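Local coordinates for protein beta-1,4-mannanase (Aplysia kurodai, PDB 3VUP) that probably hydrolyses the beta-1,4-mannosidic links of mannan as a digestive-fluid glycoside hydrolase built on a TIM barrel, at residues 256-270 with 287-300. Residues are numbered along the deposited sequence; the frame is centred on the assembly and turned at random.
With SO4 (sulfate ion), chain F; SO4 (sulfate ion), chain D.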
loop_
_atom_site.group_PDB
_atom_site.type_symbol
_atom_site.label_atom_id
_atom_site.label_comp_id
_atom_site.label_asym_id
_atom_site.label_seq_id
_atom_site.Cartn_x
_atom_site.Cartn_y
_atom_site.Cartn_z
ATOM N N PHE A 256 6.724 -8.645 -4.725
ATOM C CA PHE A 256 6.171 -8.234 -3.447
ATOM C C PHE A 256 6.574 -9.183 -2.333
ATOM O O PHE A 256 6.630 -10.398 -2.514
ATOM C CB PHE A 256 4.651 -8.131 -3.546
ATOM C CG PHE A 256 4.204 -7.091 -4.517
ATOM C CD1 PHE A 256 4.689 -5.794 -4.411
ATOM C CD2 PHE A 256 3.350 -7.397 -5.570
ATOM C CE1 PHE A 256 4.319 -4.820 -5.312
ATOM C CE2 PHE A 256 2.980 -6.418 -6.480
ATOM C CZ PHE A 256 3.467 -5.134 -6.356
ATOM N N ASP A 257 6.863 -8.612 -1.172
ATOM C CA ASP A 257 7.118 -9.396 0.031
ATOM C C ASP A 257 5.844 -9.825 0.741
ATOM O O ASP A 257 5.808 -10.863 1.397
ATOM C CB ASP A 257 7.999 -8.600 0.986
ATOM C CG ASP A 257 9.338 -8.305 0.383
ATOM O OD1 ASP A 257 10.196 -9.213 0.459
ATOM O OD2 ASP A 257 9.518 -7.206 -0.192
ATOM N N PHE A 258 4.803 -9.010 0.625
ATOM C CA PHE A 258 3.517 -9.351 1.201
ATOM C C PHE A 258 2.437 -8.736 0.357
ATOM O O PHE A 258 2.663 -7.759 -0.364
ATOM C CB PHE A 258 3.399 -8.947 2.678
ATOM C CG PHE A 258 3.429 -7.461 2.957
ATOM C CD1 PHE A 258 2.248 -6.739 3.118
ATOM C CD2 PHE A 258 4.634 -6.810 3.160
ATOM C CE1 PHE A 258 2.273 -5.389 3.452
ATOM C CE2 PHE A 258 4.668 -5.462 3.500
ATOM C CZ PHE A 258 3.486 -4.751 3.654
ATOM N N TYR A 259 1.267 -9.357 0.397
ATOM C CA TYR A 259 0.114 -8.867 -0.320
ATOM C C TYR A 259 -0.773 -8.031 0.602
ATOM O O TYR A 259 -0.716 -8.156 1.829
ATOM C CB TYR A 259 -0.665 -10.042 -0.882
ATOM C CG TYR A 259 0.020 -10.831 -1.977
ATOM C CD1 TYR A 259 0.455 -10.219 -3.147
ATOM C CD2 TYR A 259 0.162 -12.213 -1.876
ATOM C CE1 TYR A 259 1.028 -10.965 -4.174
ATOM C CE2 TYR A 259 0.726 -12.965 -2.905
ATOM C CZ TYR A 259 1.150 -12.339 -4.052
ATOM O OH TYR A 259 1.690 -13.062 -5.095
ATOM N N GLN A 260 -1.594 -7.188 -0.009
ATOM C CA GLN A 260 -2.432 -6.247 0.716
ATOM C C GLN A 260 -3.768 -6.139 0.006
ATOM O O GLN A 260 -3.839 -5.664 -1.120
ATOM C CB GLN A 260 -1.756 -4.878 0.774
ATOM C CG GLN A 260 -2.596 -3.850 1.516
ATOM C CD GLN A 260 -2.244 -2.407 1.219
ATOM O OE1 GLN A 260 -3.097 -1.527 1.340
ATOM N NE2 GLN A 260 -0.999 -2.150 0.819
ATOM N N PHE A 261 -4.816 -6.626 0.660
ATOM C CA PHE A 261 -6.169 -6.589 0.106
ATOM C C PHE A 261 -6.952 -5.430 0.716
ATOM O O PHE A 261 -6.879 -5.195 1.922
ATOM C CB PHE A 261 -6.960 -7.839 0.502
ATOM C CG PHE A 261 -6.453 -9.162 -0.043
ATOM C CD1 PHE A 261 -5.495 -9.270 -1.041
ATOM C CD2 PHE A 261 -7.010 -10.326 0.464
ATOM C CE1 PHE A 261 -5.093 -10.531 -1.505
ATOM C CE2 PHE A 261 -6.628 -11.570 0.004
ATOM C CZ PHE A 261 -5.674 -11.674 -0.986
ATOM N N HIS A 262 -7.758 -4.754 -0.097
ATOM C CA HIS A 262 -8.782 -3.863 0.430
ATOM C C HIS A 262 -10.118 -4.581 0.345
ATOM O O HIS A 262 -10.335 -5.381 -0.565
ATOM C CB HIS A 262 -8.814 -2.560 -0.358
ATOM C CG HIS A 262 -7.508 -1.847 -0.345
ATOM N ND1 HIS A 262 -7.238 -0.765 -1.158
ATOM C CD2 HIS A 262 -6.385 -2.061 0.380
ATOM C CE1 HIS A 262 -6.007 -0.346 -0.932
ATOM N NE2 HIS A 262 -5.463 -1.123 -0.010
ATOM N N SER A 263 -11.007 -4.309 1.293
ATOM C CA SER A 263 -12.300 -4.970 1.267
ATOM C C SER A 263 -13.411 -4.096 1.803
ATOM O O SER A 263 -13.399 -3.684 2.961
ATOM C CB SER A 263 -12.252 -6.292 2.034
ATOM O OG SER A 263 -13.478 -7.005 1.919
ATOM N N TYR A 264 -14.392 -3.860 0.940
ATOM C CA TYR A 264 -15.562 -3.061 1.255
ATOM C C TYR A 264 -16.804 -3.788 0.763
ATOM O O TYR A 264 -16.818 -4.349 -0.332
ATOM C CB TYR A 264 -15.471 -1.714 0.548
ATOM C CG TYR A 264 -14.325 -0.828 0.975
ATOM C CD1 TYR A 264 -14.436 -0.012 2.096
ATOM C CD2 TYR A 264 -13.138 -0.792 0.255
ATOM C CE1 TYR A 264 -13.415 0.823 2.481
ATOM C CE2 TYR A 264 -12.100 0.040 0.641
ATOM C CZ TYR A 264 -12.249 0.856 1.753
ATOM O OH TYR A 264 -11.257 1.721 2.152
ATOM N N SER A 265 -17.857 -3.760 1.564
ATOM C CA SER A 265 -19.153 -4.227 1.095
ATOM C C SER A 265 -19.735 -3.229 0.094
ATOM O O SER A 265 -19.338 -2.060 0.075
ATOM C CB SER A 265 -20.119 -4.472 2.265
ATOM O OG SER A 265 -20.378 -3.298 3.023
ATOM N N TRP A 266 -20.653 -3.709 -0.744
ATOM C CA TRP A 266 -21.351 -2.868 -1.702
ATOM C C TRP A 266 -22.835 -2.976 -1.421
ATOM O O TRP A 266 -23.380 -4.084 -1.378
ATOM C CB TRP A 266 -21.056 -3.316 -3.135
ATOM C CG TRP A 266 -21.961 -2.688 -4.151
ATOM C CD1 TRP A 266 -22.908 -3.318 -4.902
ATOM C CD2 TRP A 266 -22.019 -1.301 -4.513
ATOM N NE1 TRP A 266 -23.538 -2.414 -5.724
ATOM C CE2 TRP A 266 -23.010 -1.168 -5.506
ATOM C CE3 TRP A 266 -21.321 -0.160 -4.100
ATOM C CZ2 TRP A 266 -23.331 0.061 -6.085
ATOM C CZ3 TRP A 266 -21.635 1.061 -4.683
ATOM C CH2 TRP A 266 -22.632 1.161 -5.662
ATOM N N GLN A 267 -23.480 -1.833 -1.196
ATOM C CA GLN A 267 -24.903 -1.802 -0.880
ATOM C C GLN A 267 -25.213 -2.742 0.284
ATOM O O GLN A 267 -26.235 -3.427 0.310
ATOM C CB GLN A 267 -25.751 -2.111 -2.117
ATOM C CG GLN A 267 -25.516 -1.109 -3.234
ATOM C CD GLN A 267 -26.466 -1.293 -4.401
ATOM O OE1 GLN A 267 -27.060 -2.355 -4.573
ATOM N NE2 GLN A 267 -26.617 -0.251 -5.209
ATOM N N GLY A 268 -24.302 -2.752 1.252
ATOM C CA GLY A 268 -24.480 -3.527 2.462
ATOM C C GLY A 268 -24.065 -4.984 2.391
ATOM O O GLY A 268 -24.154 -5.687 3.397
ATOM N N LYS A 269 -23.610 -5.444 1.229
ATOM C CA LYS A 269 -23.336 -6.866 1.030
ATOM C C LYS A 269 -21.891 -7.145 0.654
ATOM O O LYS A 269 -21.330 -6.497 -0.232
ATOM C CB LYS A 269 -24.247 -7.428 -0.060
ATOM C CG LYS A 269 -25.720 -7.340 0.275
ATOM C CD LYS A 269 -26.567 -7.879 -0.866
ATOM C CE LYS A 269 -28.047 -7.891 -0.510
ATOM N NZ LYS A 269 -28.882 -8.499 -1.586
ATOM N N TRP A 270 -21.300 -8.132 1.319
ATOM C CA TRP A 270 -19.975 -8.617 0.943
ATOM C C TRP A 270 -20.059 -9.381 -0.372
ATOM O O TRP A 270 -20.989 -10.163 -0.572
ATOM C CB TRP A 270 -19.419 -9.543 2.019
ATOM C CG TRP A 270 -19.133 -8.877 3.319
ATOM C CD1 TRP A 270 -19.734 -9.125 4.518
ATOM C CD2 TRP A 270 -18.157 -7.859 3.560
ATOM N NE1 TRP A 270 -19.191 -8.323 5.494
ATOM C CE2 TRP A 270 -18.224 -7.533 4.930
ATOM C CE3 TRP A 270 -17.230 -7.194 2.751
ATOM C CZ2 TRP A 270 -17.401 -6.575 5.510
ATOM C CZ3 TRP A 270 -16.419 -6.234 3.325
ATOM C CH2 TRP A 270 -16.507 -5.935 4.697
ATOM N N LYS A 287 2.386 -15.595 0.739
ATOM C CA LYS A 287 2.951 -14.440 1.427
ATOM C C LYS A 287 1.944 -14.012 2.486
ATOM O O LYS A 287 0.763 -14.323 2.367
ATOM C CB LYS A 287 3.171 -13.258 0.466
ATOM C CG LYS A 287 3.889 -13.570 -0.833
ATOM C CD LYS A 287 4.049 -12.304 -1.684
ATOM C CE LYS A 287 4.535 -12.602 -3.095
ATOM N NZ LYS A 287 5.937 -13.101 -3.085
ATOM N N PRO A 288 2.394 -13.262 3.502
ATOM C CA PRO A 288 1.430 -12.648 4.418
ATOM C C PRO A 288 0.432 -11.788 3.650
ATOM O O PRO A 288 0.797 -11.161 2.647
ATOM C CB PRO A 288 2.311 -11.781 5.321
ATOM C CG PRO A 288 3.674 -12.410 5.251
ATOM C CD PRO A 288 3.785 -12.920 3.845
ATOM N N ILE A 289 -0.811 -11.771 4.124
ATOM C CA ILE A 289 -1.867 -10.968 3.519
ATOM C C ILE A 289 -2.381 -9.972 4.555
ATOM O O ILE A 289 -2.983 -10.360 5.564
ATOM C CB ILE A 289 -3.047 -11.837 3.052
ATOM C CG1 ILE A 289 -2.598 -12.887 2.028
ATOM C CG2 ILE A 289 -4.169 -10.962 2.504
ATOM C CD1 ILE A 289 -3.648 -13.962 1.778
ATOM N N VAL A 290 -2.145 -8.690 4.299
ATOM C CA VAL A 290 -2.683 -7.625 5.135
ATOM C C VAL A 290 -4.029 -7.184 4.569
ATOM O O VAL A 290 -4.149 -6.997 3.362
ATOM C CB VAL A 290 -1.709 -6.432 5.175
ATOM C CG1 VAL A 290 -2.329 -5.210 5.863
ATOM C CG2 VAL A 290 -0.424 -6.843 5.868
ATOM N N VAL A 291 -5.047 -7.047 5.418
ATOM C CA VAL A 291 -6.285 -6.408 5.001
ATOM C C VAL A 291 -6.084 -4.915 5.268
ATOM O O VAL A 291 -6.219 -4.437 6.402
ATOM C CB VAL A 291 -7.516 -6.987 5.719
ATOM C CG1 VAL A 291 -8.775 -6.301 5.220
ATOM C CG2 VAL A 291 -7.602 -8.488 5.484
ATOM N N GLY A 292 -5.687 -4.204 4.215
ATOM C CA GLY A 292 -5.116 -2.875 4.326
ATOM C C GLY A 292 -6.057 -1.691 4.189
ATOM O O GLY A 292 -5.605 -0.556 4.336
ATOM N N GLU A 293 -7.336 -1.944 3.908
ATOM C CA GLU A 293 -8.388 -0.922 4.003
ATOM C C GLU A 293 -9.706 -1.602 4.293
ATOM O O GLU A 293 -10.001 -2.641 3.704
ATOM C CB GLU A 293 -8.587 -0.150 2.699
ATOM C CG GLU A 293 -7.497 0.809 2.285
ATOM C CD GLU A 293 -7.869 1.605 1.046
ATOM O OE1 GLU A 293 -9.075 1.652 0.690
ATOM O OE2 GLU A 293 -6.947 2.196 0.439
ATOM N N PHE A 294 -10.501 -0.969 5.156
ATOM C CA PHE A 294 -11.879 -1.340 5.431
ATOM C C PHE A 294 -12.451 -0.285 6.365
ATOM O O PHE A 294 -11.691 0.434 7.024
ATOM C CB PHE A 294 -11.982 -2.728 6.086
ATOM C CG PHE A 294 -11.257 -2.853 7.408
ATOM C CD1 PHE A 294 -11.909 -2.631 8.615
ATOM C CD2 PHE A 294 -9.922 -3.227 7.439
ATOM C CE1 PHE A 294 -11.242 -2.768 9.819
ATOM C CE2 PHE A 294 -9.247 -3.370 8.641
ATOM C CZ PHE A 294 -9.911 -3.140 9.837
ATOM N N TRP A 295 -13.777 -0.191 6.428
ATOM C CA TRP A 295 -14.418 0.657 7.425
ATOM C C TRP A 295 -15.848 0.214 7.677
ATOM O O TRP A 295 -16.433 -0.522 6.883
ATOM C CB TRP A 295 -14.340 2.155 7.103
ATOM C CG TRP A 295 -14.966 2.628 5.821
ATOM C CD1 TRP A 295 -15.626 1.899 4.869
ATOM C CD2 TRP A 295 -14.977 3.981 5.374
ATOM N NE1 TRP A 295 -16.026 2.728 3.841
ATOM C CE2 TRP A 295 -15.625 4.008 4.127
ATOM C CE3 TRP A 295 -14.465 5.167 5.896
ATOM C CZ2 TRP A 295 -15.808 5.193 3.411
ATOM C CZ3 TRP A 295 -14.640 6.336 5.190
ATOM C CH2 TRP A 295 -15.298 6.341 3.954
ATOM N N GLU A 296 -16.413 0.670 8.788
ATOM C CA GLU A 296 -17.700 0.165 9.231
ATOM C C GLU A 296 -18.847 0.523 8.287
ATOM O O GLU A 296 -19.764 -0.278 8.093
ATOM C CB GLU A 296 -17.991 0.656 10.653
ATOM C CG GLU A 296 -19.274 0.098 11.250
ATOM C CD GLU A 296 -19.483 0.451 12.722
ATOM O OE1 GLU A 296 -20.645 0.662 13.112
ATOM O OE2 GLU A 296 -18.521 0.465 13.511
ATOM N N GLN A 297 -18.803 1.707 7.686
ATOM C CA GLN A 297 -19.919 2.109 6.836
ATOM C C GLN A 297 -20.092 1.197 5.617
ATOM O O GLN A 297 -21.179 1.127 5.049
ATOM C CB GLN A 297 -19.824 3.570 6.403
ATOM C CG GLN A 297 -18.722 3.882 5.433
ATOM C CD GLN A 297 -19.013 5.162 4.693
ATOM O OE1 GLN A 297 -19.046 6.238 5.296
ATOM N NE2 GLN A 297 -19.258 5.055 3.388
ATOM N N ASP A 298 -19.029 0.496 5.226
ATOM C CA ASP A 298 -19.115 -0.532 4.191
ATOM C C ASP A 298 -18.545 -1.831 4.753
ATOM O O ASP A 298 -17.644 -2.453 4.174
ATOM C CB ASP A 298 -18.396 -0.110 2.914
ATOM C CG ASP A 298 -19.027 1.115 2.276
ATOM O OD1 ASP A 298 -20.164 1.003 1.756
ATOM O OD2 ASP A 298 -18.393 2.194 2.300
ATOM N N GLY A 299 -19.089 -2.230 5.899
ATOM C CA GLY A 299 -18.636 -3.405 6.621
ATOM C C GLY A 299 -19.661 -4.522 6.689
ATOM O O GLY A 299 -19.562 -5.405 7.538
ATOM N N GLY A 300 -20.642 -4.498 5.791
ATOM C CA GLY A 300 -21.592 -5.589 5.671
ATOM C C GLY A 300 -22.435 -5.846 6.903
ATOM O O GLY A 300 -23.006 -6.923 7.039
HETATM S S SO4 F . -16.239 3.933 10.073
HETATM O O1 SO4 F . -15.393 4.798 9.290
HETATM O O2 SO4 F . -15.245 3.175 10.729
HETATM O O3 SO4 F . -16.820 4.635 11.198
HETATM O O4 SO4 F . -17.313 3.459 9.214
HETATM S S SO4 D . 2.263 -16.687 -4.098
HETATM O O1 SO4 D . 3.535 -17.382 -4.223
HETATM O O2 SO4 D . 2.241 -15.958 -2.839
HETATM O O3 SO4 D . 2.101 -15.742 -5.188
HETATM O O4 SO4 D . 1.185 -17.674 -4.087
HETATM O O HOH W 1 -14.921 -2.192 4.761
HETATM O O HOH W 2 -21.860 -1.361 1.941
HETATM O O HOH W 3 -21.906 0.614 -0.676
HETATM O O HOH W 4 -24.368 -8.596 5.189
HETATM O O HOH W 5 -21.044 -9.010 7.703
#
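Tyr259 and Phe261 pair in parallel with residues 288-292, as neighbouring strands of a TIM barrel do: Tyr259 N and Phe261 N donate to Pro288 O and Val290 O, while Tyr259 O and Phe261 O accept from Val290 N and Gly292 N. Beyond the strands, Ser263 N reaches Glu293 O, and Ser265 N meets Asp298 O from above the carbonyl plane.

Polar side chains concentrate at the C-terminal barrel mouth, where this fold carries its active site. Tyr264 OH donates to Glu293 OE1, 2.6 Å away on the anti side of the carboxylate but 27° out of its plane. The extended Glu293 chain lies over one face of the His262 ring, with Glu293 CG 3.5 Å from the centroid of that ring and the carboxylate 18° from its plane. His262 NE2 donates in its ring plane to Gln260 OE1 at 2.8 Å, while ND1 bonds Glu162, which fixes the ring's rotation. An alanine in place of His262 would probably leave Gln260 OE1 without this donor and Glu293 without its flat support.

Two CH-pi contacts lie on the outward face: Ile289 CG2 sits over one face of the Phe261 ring and Lys287 CD over one face of the Tyr259 ring, before a bend lets Lys287 NZ donate to Phe256 O (2.8 Å) beside its salt bridge to Asp242. The Tyr264 edge points at the face of the Trp295 five-membered ring in an offset edge-to-face pair, planes at 80°.

Glu293 OE2 forms a salt bridge with Arg60 and a hydrogen bond with bound Tris, probably from the crystallisation liquor, consistent with a substrate pocket. Strands 220-224 and 318-322 flank the pair, and helix 304-313 packs on Val291 and Phe294.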